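Local coordinates for protein mandalate racemase/muconate lactonizing enzyme (Unidentified, PDB 4E4U) that probably catalyses a racemase- or lyase-type reaction on a carboxylate substrate, as enolase-superfamily enzymes of the mandelate racemase/muconate lactonizing group do, at residues M1-V13 with Y22-I34. Numbering follows the deposited sequence.
Sequences MKIVSLETHIVAV and YWIFVKLKTDDGI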
ATOM      1  N   MET A   1      -9.284 -47.168 -19.951  1.00 25.56           N
ATOM      2  CA  MET A   1     -10.222 -46.320 -20.668  1.00 26.36           C
ATOM      3  C   MET A   1      -9.529 -45.150 -21.345  1.00 21.79           C
ATOM      4  O   MET A   1      -8.778 -44.426 -20.699  1.00 20.65           O
ATOM      5  CB  MET A   1     -11.220 -45.729 -19.699  1.00 32.41           C
ATOM      6  CG  MET A   1     -12.157 -44.817 -20.404  1.00 38.38           C
ATOM      7  SD  MET A   1     -13.171 -45.908 -21.346  1.00 44.46           S
ATOM      8  CE  MET A   1     -14.735 -45.400 -20.638  1.00 44.94           C
ATOM      9  N   LYS A   2      -9.806 -44.935 -22.629  1.00 19.36           N
ATOM     10  CA  LYS A   2      -9.201 -43.805 -23.324  1.00 19.35           C
ATOM     11  C   LYS A   2     -10.087 -43.211 -24.419  1.00 16.89           C
ATOM     12  O   LYS A   2     -10.939 -43.892 -24.982  1.00 17.66           O
ATOM     13  CB  LYS A   2      -7.841 -44.197 -23.906  1.00 22.11           C
ATOM     14  CG  LYS A   2      -7.922 -45.106 -25.112  1.00 24.71           C
ATOM     15  CD  LYS A   2      -6.533 -45.559 -25.547  1.00 26.56           C
ATOM     16  CE  LYS A   2      -6.595 -46.408 -26.814  1.00 28.43           C
ATOM     17  NZ  LYS A   2      -5.245 -46.678 -27.380  1.00 30.20           N
ATOM     18  N   ILE A   3      -9.874 -41.930 -24.712  1.00 16.00           N
ATOM     19  CA  ILE A   3     -10.611 -41.254 -25.774  1.00 16.06           C
ATOM     20  C   ILE A   3     -10.006 -41.634 -27.114  1.00 16.63           C
ATOM     21  O   ILE A   3      -8.799 -41.488 -27.315  1.00 17.49           O
ATOM     22  CB  ILE A   3     -10.531 -39.724 -25.631  1.00 16.08           C
ATOM     23  CG1 ILE A   3     -11.077 -39.275 -24.276  1.00 16.21           C
ATOM     24  CG2 ILE A   3     -11.277 -39.046 -26.773  1.00 17.06           C
ATOM     25  CD1 ILE A   3     -12.536 -39.628 -24.059  1.00 17.30           C
ATOM     26  N   VAL A   4     -10.832 -42.119 -28.035  1.00 16.23           N
ATOM     27  CA  VAL A   4     -10.302 -42.569 -29.319  1.00 17.45           C
ATOM     28  C   VAL A   4     -10.803 -41.770 -30.517  1.00 17.95           C
ATOM     29  O   VAL A   4     -10.244 -41.880 -31.608  1.00 19.07           O
ATOM     30  CB  VAL A   4     -10.557 -44.079 -29.561  1.00 19.39           C
ATOM     31  CG1 VAL A   4      -9.855 -44.913 -28.502  1.00 20.76           C
ATOM     32  CG2 VAL A   4     -12.058 -44.387 -29.593  1.00 20.17           C
ATOM     33  N   SER A   5     -11.844 -40.963 -30.330  1.00 17.81           N
ATOM     34  CA  SER A   5     -12.385 -40.210 -31.459  1.00 18.25           C
ATOM     35  C   SER A   5     -13.143 -38.953 -31.058  1.00 16.61           C
ATOM     36  O   SER A   5     -13.645 -38.839 -29.937  1.00 16.09           O
ATOM     37  CB  SER A   5     -13.284 -41.094 -32.324  1.00 20.61           C
ATOM     38  OG  SER A   5     -14.446 -41.473 -31.619  1.00 22.66           O
ATOM     39  N   LEU A   6     -13.224 -38.032 -32.014  1.00 16.78           N
ATOM     40  CA  LEU A   6     -13.892 -36.753 -31.858  1.00 16.71           C
ATOM     41  C   LEU A   6     -14.764 -36.485 -33.077  1.00 17.17           C
ATOM     42  O   LEU A   6     -14.362 -36.770 -34.208  1.00 18.67           O
ATOM     43  CB  LEU A   6     -12.846 -35.638 -31.771  1.00 18.82           C
ATOM     44  CG  LEU A   6     -13.341 -34.239 -32.160  1.00 20.64           C
ATOM     45  CD1 LEU A   6     -14.163 -33.653 -31.041  1.00 21.22           C
ATOM     46  CD2 LEU A   6     -12.192 -33.317 -32.550  1.00 22.22           C
ATOM     47  N   GLU A   7     -15.951 -35.931 -32.840  1.00 16.28           N
ATOM     48  CA  GLU A   7     -16.757 -35.322 -33.894  1.00 17.87           C
ATOM     49  C   GLU A   7     -17.065 -33.895 -33.481  1.00 16.42           C
ATOM     50  O   GLU A   7     -17.417 -33.646 -32.324  1.00 17.69           O
ATOM     51  CB  GLU A   7     -18.093 -36.043 -34.059  1.00 21.60           C
ATOM     52  CG  GLU A   7     -18.031 -37.475 -34.529  1.00 25.53           C
ATOM     53  CD  GLU A   7     -19.422 -38.098 -34.599  1.00 28.67           C
ATOM     54  OE1 GLU A   7     -20.414 -37.379 -34.343  1.00 29.66           O
ATOM     55  OE2 GLU A   7     -19.527 -39.303 -34.903  1.00 30.88           O
ATOM     56  N   THR A   8     -16.961 -32.965 -34.425  1.00 15.20           N
ATOM     57  CA  THR A   8     -17.334 -31.577 -34.180  1.00 15.59           C
ATOM     58  C   THR A   8     -18.602 -31.246 -34.951  1.00 16.44           C
ATOM     59  O   THR A   8     -18.713 -31.559 -36.138  1.00 17.64           O
ATOM     60  CB  THR A   8     -16.213 -30.627 -34.615  1.00 17.58           C
ATOM     61  OG1 THR A   8     -15.051 -30.891 -33.825  1.00 18.62           O
ATOM     62  CG2 THR A   8     -16.631 -29.170 -34.438  1.00 19.19           C
ATOM     63  N   HIS A   9     -19.561 -30.630 -34.272  1.00 15.65           N
ATOM     64  CA  HIS A   9     -20.813 -30.238 -34.897  1.00 16.31           C
ATOM     65  C   HIS A   9     -21.079 -28.777 -34.594  1.00 15.86           C
ATOM     66  O   HIS A   9     -21.346 -28.418 -33.447  1.00 16.42           O
ATOM     67  CB  HIS A   9     -21.965 -31.105 -34.381  1.00 18.18           C
ATOM     68  CG  HIS A   9     -21.787 -32.561 -34.669  1.00 19.63           C
ATOM     69  ND1 HIS A   9     -22.100 -33.120 -35.888  1.00 21.55           N
ATOM     70  CD2 HIS A   9     -21.313 -33.572 -33.902  1.00 20.84           C
ATOM     71  CE1 HIS A   9     -21.824 -34.411 -35.863  1.00 21.93           C
ATOM     72  NE2 HIS A   9     -21.345 -34.711 -34.666  1.00 21.81           N
ATOM     73  N   ILE A  10     -20.976 -27.936 -35.619  1.00 16.07           N
ATOM     74  CA  ILE A  10     -21.227 -26.509 -35.465  1.00 15.95           C
ATOM     75  C   ILE A  10     -22.607 -26.209 -36.036  1.00 16.32           C
ATOM     76  O   ILE A  10     -22.806 -26.177 -37.252  1.00 18.27           O
ATOM     77  CB  ILE A  10     -20.121 -25.647 -36.112  1.00 17.06           C
ATOM     78  CG1 ILE A  10     -18.770 -25.970 -35.460  1.00 17.38           C
ATOM     79  CG2 ILE A  10     -20.452 -24.164 -35.963  1.00 17.75           C
ATOM     80  CD1 ILE A  10     -17.591 -25.184 -36.005  1.00 18.52           C
ATOM     81  N   VAL A  11     -23.565 -26.028 -35.134  1.00 16.03           N
ATOM     82  CA  VAL A  11     -24.973 -25.940 -35.484  1.00 16.42           C
ATOM     83  C   VAL A  11     -25.396 -24.496 -35.715  1.00 16.34           C
ATOM     84  O   VAL A  11     -25.102 -23.619 -34.903  1.00 16.53           O
ATOM     85  CB  VAL A  11     -25.817 -26.535 -34.340  1.00 18.95           C
ATOM     86  CG1 VAL A  11     -27.295 -26.376 -34.612  1.00 20.64           C
ATOM     87  CG2 VAL A  11     -25.460 -28.007 -34.134  1.00 20.02           C
ATOM     88  N   ALA A  12     -26.086 -24.252 -36.824  1.00 16.30           N
ATOM     89  CA  ALA A  12     -26.639 -22.933 -37.111  1.00 16.49           C
ATOM     90  C   ALA A  12     -27.907 -22.726 -36.292  1.00 16.74           C
ATOM     91  O   ALA A  12     -28.851 -23.509 -36.398  1.00 18.31           O
ATOM     92  CB  ALA A  12     -26.950 -22.802 -38.596  1.00 17.28           C
ATOM     93  N   VAL A  13     -27.931 -21.673 -35.482  1.00 16.08           N
ATOM     94  CA  VAL A  13     -29.113 -21.346 -34.695  1.00 16.46           C
ATOM     95  C   VAL A  13     -30.119 -20.631 -35.598  1.00 17.97           C
ATOM     96  O   VAL A  13     -29.781 -19.649 -36.243  1.00 18.11           O
ATOM     97  CB  VAL A  13     -28.744 -20.453 -33.494  1.00 16.39           C
ATOM     98  CG1 VAL A  13     -29.980 -20.110 -32.684  1.00 17.15           C
ATOM     99  CG2 VAL A  13     -27.694 -21.136 -32.615  1.00 16.88           C
ATOM    100  N   TYR A  22     -24.360 -19.472 -33.859  1.00 14.11           N
ATOM    101  CA  TYR A  22     -24.042 -20.892 -33.982  1.00 13.89           C
ATOM    102  C   TYR A  22     -23.533 -21.415 -32.660  1.00 14.11           C
ATOM    103  O   TYR A  22     -23.002 -20.658 -31.847  1.00 15.38           O
ATOM    104  CB  TYR A  22     -23.008 -21.156 -35.096  1.00 13.83           C
ATOM    105  CG  TYR A  22     -21.774 -20.297 -34.968  1.00 13.44           C
ATOM    106  CD1 TYR A  22     -20.734 -20.657 -34.110  1.00 13.41           C
ATOM    107  CD2 TYR A  22     -21.661 -19.104 -35.668  1.00 14.06           C
ATOM    108  CE1 TYR A  22     -19.615 -19.852 -33.961  1.00 13.75           C
ATOM    109  CE2 TYR A  22     -20.546 -18.300 -35.535  1.00 13.70           C
ATOM    110  CZ  TYR A  22     -19.531 -18.670 -34.677  1.00 13.25           C
ATOM    111  OH  TYR A  22     -18.436 -17.852 -34.553  1.00 14.38           O
ATOM    112  N   TRP A  23     -23.702 -22.714 -32.450  1.00 13.96           N
ATOM    113  CA  TRP A  23     -23.181 -23.378 -31.262  1.00 13.98           C
ATOM    114  C   TRP A  23     -22.181 -24.441 -31.681  1.00 13.95           C
ATOM    115  O   TRP A  23     -22.413 -25.183 -32.638  1.00 15.63           O
ATOM    116  CB  TRP A  23     -24.319 -24.000 -30.452  1.00 14.59           C
ATOM    117  CG  TRP A  23     -25.323 -22.991 -29.976  1.00 14.08           C
ATOM    118  CD1 TRP A  23     -25.092 -21.669 -29.691  1.00 14.38           C
ATOM    119  CD2 TRP A  23     -26.725 -23.210 -29.749  1.00 13.96           C
ATOM    120  NE1 TRP A  23     -26.261 -21.062 -29.287  1.00 14.44           N
ATOM    121  CE2 TRP A  23     -27.276 -21.986 -29.315  1.00 14.07           C
ATOM    122  CE3 TRP A  23     -27.560 -24.326 -29.865  1.00 14.91           C
ATOM    123  CZ2 TRP A  23     -28.634 -21.844 -29.011  1.00 14.96           C
ATOM    124  CZ3 TRP A  23     -28.908 -24.185 -29.553  1.00 15.11           C
ATOM    125  CH2 TRP A  23     -29.430 -22.955 -29.132  1.00 15.61           C
ATOM    126  N   ILE A  24     -21.062 -24.497 -30.964  1.00 13.30           N
ATOM    127  CA  ILE A  24     -19.981 -25.413 -31.296  1.00 12.90           C
ATOM    128  C   ILE A  24     -19.984 -26.597 -30.343  1.00 13.68           C
ATOM    129  O   ILE A  24     -19.631 -26.449 -29.170  1.00 13.44           O
ATOM    130  CB  ILE A  24     -18.610 -24.710 -31.205  1.00 13.90           C
ATOM    131  CG1 ILE A  24     -18.584 -23.452 -32.076  1.00 14.86           C
ATOM    132  CG2 ILE A  24     -17.504 -25.667 -31.610  1.00 14.50           C
ATOM    133  CD1 ILE A  24     -17.345 -22.590 -31.861  1.00 15.73           C
ATOM    134  N   PHE A  25     -20.369 -27.770 -30.843  1.00 13.67           N
ATOM    135  CA  PHE A  25     -20.414 -28.968 -30.010  1.00 13.73           C
ATOM    136  C   PHE A  25     -19.301 -29.933 -30.374  1.00 13.52           C
ATOM    137  O   PHE A  25     -18.917 -30.038 -31.540  1.00 14.74           O
ATOM    138  CB  PHE A  25     -21.761 -29.689 -30.153  1.00 14.49           C
ATOM    139  CG  PHE A  25     -22.949 -28.847 -29.781  1.00 15.02           C
ATOM    140  CD1 PHE A  25     -23.093 -28.341 -28.495  1.00 15.46           C
ATOM    141  CD2 PHE A  25     -23.942 -28.580 -30.717  1.00 15.55           C
ATOM    142  CE1 PHE A  25     -24.196 -27.570 -28.156  1.00 16.04           C
ATOM    143  CE2 PHE A  25     -25.043 -27.819 -30.381  1.00 16.24           C
ATOM    144  CZ  PHE A  25     -25.170 -27.307 -29.102  1.00 16.18           C
ATOM    145  N   VAL A  26     -18.796 -30.649 -29.376  1.00 13.51           N
ATOM    146  CA  VAL A  26     -17.866 -31.743 -29.622  1.00 13.73           C
ATOM    147  C   VAL A  26     -18.403 -33.024 -28.993  1.00 14.07           C
ATOM    148  O   VAL A  26     -18.990 -32.996 -27.902  1.00 15.02           O
ATOM    149  CB  VAL A  26     -16.453 -31.426 -29.077  1.00 14.23           C
ATOM    150  CG1 VAL A  26     -15.807 -30.317 -29.901  1.00 14.74           C
ATOM    151  CG2 VAL A  26     -16.508 -31.048 -27.595  1.00 14.77           C
ATOM    152  N   LYS A  27     -18.237 -34.138 -29.700  1.00 14.39           N
ATOM    153  CA  LYS A  27     -18.620 -35.448 -29.184  1.00 15.35           C
ATOM    154  C   LYS A  27     -17.394 -36.348 -29.130  1.00 15.21           C
ATOM    155  O   LYS A  27     -16.699 -36.523 -30.131  1.00 16.49           O
ATOM    156  CB  LYS A  27     -19.726 -36.075 -30.038  1.00 17.87           C
ATOM    157  CG  LYS A  27     -21.079 -35.398 -29.874  1.00 20.19           C
ATOM    158  CD  LYS A  27     -22.163 -36.044 -30.743  1.00 22.67           C
ATOM    159  CE  LYS A  27     -22.462 -37.480 -30.324  1.00 24.02           C
ATOM    160  NZ  LYS A  27     -23.504 -38.115 -31.169  1.00 25.64           N
ATOM    161  N   LEU A  28     -17.117 -36.892 -27.947  1.00 15.03           N
ATOM    162  CA  LEU A  28     -15.990 -37.796 -27.753  1.00 15.09           C
ATOM    163  C   LEU A  28     -16.485 -39.210 -27.552  1.00 15.58           C
ATOM    164  O   LEU A  28     -17.539 -39.427 -26.949  1.00 16.32           O
ATOM    165  CB  LEU A  28     -15.194 -37.394 -26.514  1.00 14.83           C
ATOM    166  CG  LEU A  28     -14.668 -35.965 -26.468  1.00 15.76           C
ATOM    167  CD1 LEU A  28     -13.874 -35.749 -25.189  1.00 16.93           C
ATOM    168  CD2 LEU A  28     -13.813 -35.692 -27.697  1.00 17.22           C
ATOM    169  N   LYS A  29     -15.728 -40.182 -28.044  1.00 17.14           N
ATOM    170  CA  LYS A  29     -16.041 -41.574 -27.760  1.00 19.45           C
ATOM    171  C   LYS A  29     -14.813 -42.268 -27.190  1.00 18.35           C
ATOM    172  O   LYS A  29     -13.677 -41.977 -27.588  1.00 17.57           O
ATOM    173  CB  LYS A  29     -16.549 -42.301 -29.009  1.00 22.97           C
ATOM    174  CG  LYS A  29     -17.393 -43.535 -28.695  1.00 27.13           C
ATOM    175  CD  LYS A  29     -18.108 -44.067 -29.930  1.00 30.23           C
ATOM    176  CE  LYS A  29     -19.261 -44.989 -29.542  1.00 32.90           C
ATOM    177  NZ  LYS A  29     -19.180 -46.310 -30.222  1.00 34.91           N
ATOM    178  N   THR A  30     -15.046 -43.165 -26.238  1.00 19.20           N
ATOM    179  CA  THR A  30     -13.971 -43.946 -25.642  1.00 19.45           C
ATOM    180  C   THR A  30     -13.802 -45.283 -26.353  1.00 19.52           C
ATOM    181  O   THR A  30     -14.658 -45.691 -27.152  1.00 19.48           O
ATOM    182  CB  THR A  30     -14.239 -44.244 -24.168  1.00 19.76           C
ATOM    183  OG1 THR A  30     -15.376 -45.111 -24.059  1.00 20.84           O
ATOM    184  CG2 THR A  30     -14.487 -42.956 -23.387  1.00 20.50           C
ATOM    185  N   ASP A  31     -12.708 -45.973 -26.038  1.00 20.09           N
ATOM    186  CA  ASP A  31     -12.420 -47.275 -26.615  1.00 22.85           C
ATOM    187  C   ASP A  31     -13.441 -48.335 -26.211  1.00 24.81           C
ATOM    188  O   ASP A  31     -13.612 -49.324 -26.917  1.00 26.02           O
ATOM    189  CB  ASP A  31     -10.991 -47.724 -26.273  1.00 23.49           C
ATOM    190  CG  ASP A  31     -10.689 -47.702 -24.775  1.00 24.69           C
ATOM    191  OD1 ASP A  31     -11.428 -47.070 -23.980  1.00 23.70           O
ATOM    192  OD2 ASP A  31      -9.665 -48.311 -24.396  1.00 27.56           O
ATOM    193  N   ASP A  32     -14.127 -48.139 -25.085  1.00 26.19           N
ATOM    194  CA  ASP A  32     -15.162 -49.094 -24.687  1.00 28.80           C
ATOM    195  C   ASP A  32     -16.580 -48.544 -24.871  1.00 27.73           C
ATOM    196  O   ASP A  32     -17.542 -49.030 -24.266  1.00 28.46           O
ATOM    197  CB  ASP A  32     -14.933 -49.590 -23.255  1.00 32.25           C
ATOM    198  CG  ASP A  32     -15.230 -48.536 -22.215  1.00 35.21           C
ATOM    199  OD1 ASP A  32     -15.542 -47.395 -22.594  1.00 36.40           O
ATOM    200  OD2 ASP A  32     -15.148 -48.841 -21.007  1.00 36.30           O
ATOM    201  N   GLY A  33     -16.697 -47.515 -25.698  1.00 26.24           N
ATOM    202  CA  GLY A  33     -17.988 -47.105 -26.214  1.00 25.81           C
ATOM    203  C   GLY A  33     -18.777 -46.072 -25.430  1.00 24.81           C
ATOM    204  O   GLY A  33     -19.958 -45.874 -25.711  1.00 26.54           O
ATOM    205  N   ILE A  34     -18.158 -45.411 -24.454  1.00 22.93           N
ATOM    206  CA  ILE A  34     -18.866 -44.360 -23.727  1.00 21.96           C
ATOM    207  C   ILE A  34     -18.757 -43.048 -24.500  1.00 20.32           C
ATOM    208  O   ILE A  34     -17.677 -42.690 -24.975  1.00 20.45           O
ATOM    209  CB  ILE A  34     -18.337 -44.184 -22.282  1.00 22.98           C
ATOM    210  CG1 ILE A  34     -18.275 -45.534 -21.562  1.00 25.21           C
ATOM    211  CG2 ILE A  34     -19.213 -43.207 -21.501  1.00 22.29           C
ATOM    212  CD1 ILE A  34     -18.057 -45.422 -20.054  1.00 27.02           C
TER
HETATM  213  O   HOH W   1      -8.089 -48.041 -22.217  1.00 35.78           O
HETATM  214  O   HOH W   2     -22.850 -38.417 -33.746  1.00 37.46           O
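Val-13 sets its CG2 squarely over one face of the Trp-23 indole, 3.5 Å from the centroid of the five-membered ring, a CH-pi contact at one end of an antiparallel strand pair. The indole also packs against Phe-342 and His-343, and its NE1 is hydrogen-bonded to Gly-19 O. On the sheet face that carries Trp-23, Val-11 brings CG2 to the edge of the Phe-25 ring, near its plane. Then comes a polar cluster: Glu-7, its chain extended beyond CG, offers OE1 to His-9 NE2 (2.8 Å), the oxygen lying in the plane of the imidazole and being approached on its anti side. A bend at chi3 (65°) turns the Lys-27 chain so that NZ meets a water held by that same Glu-7 OE1, linking charges still 4.5 Å apart. On the other face Leu-6 CD1 reaches across to both Val-26 CB and Leu-28 CD2, and Leu-6 also touches Phe-58 of helix 47-61. A classic beta bulge follows, Val-4 and Ser-5 both facing Lys-29; the bond from Val-4 N to Lys-29 O is 2.9 Å long, that from Ser-5 N weak. Beyond it Asp-31 OD1 accepts a hydrogen bond from Lys-2 N, above the carboxylate plane (3.0 Å). The pair forms the first hairpin of the three-stranded antiparallel sheet in the enolase-superfamily N-terminal capping domain.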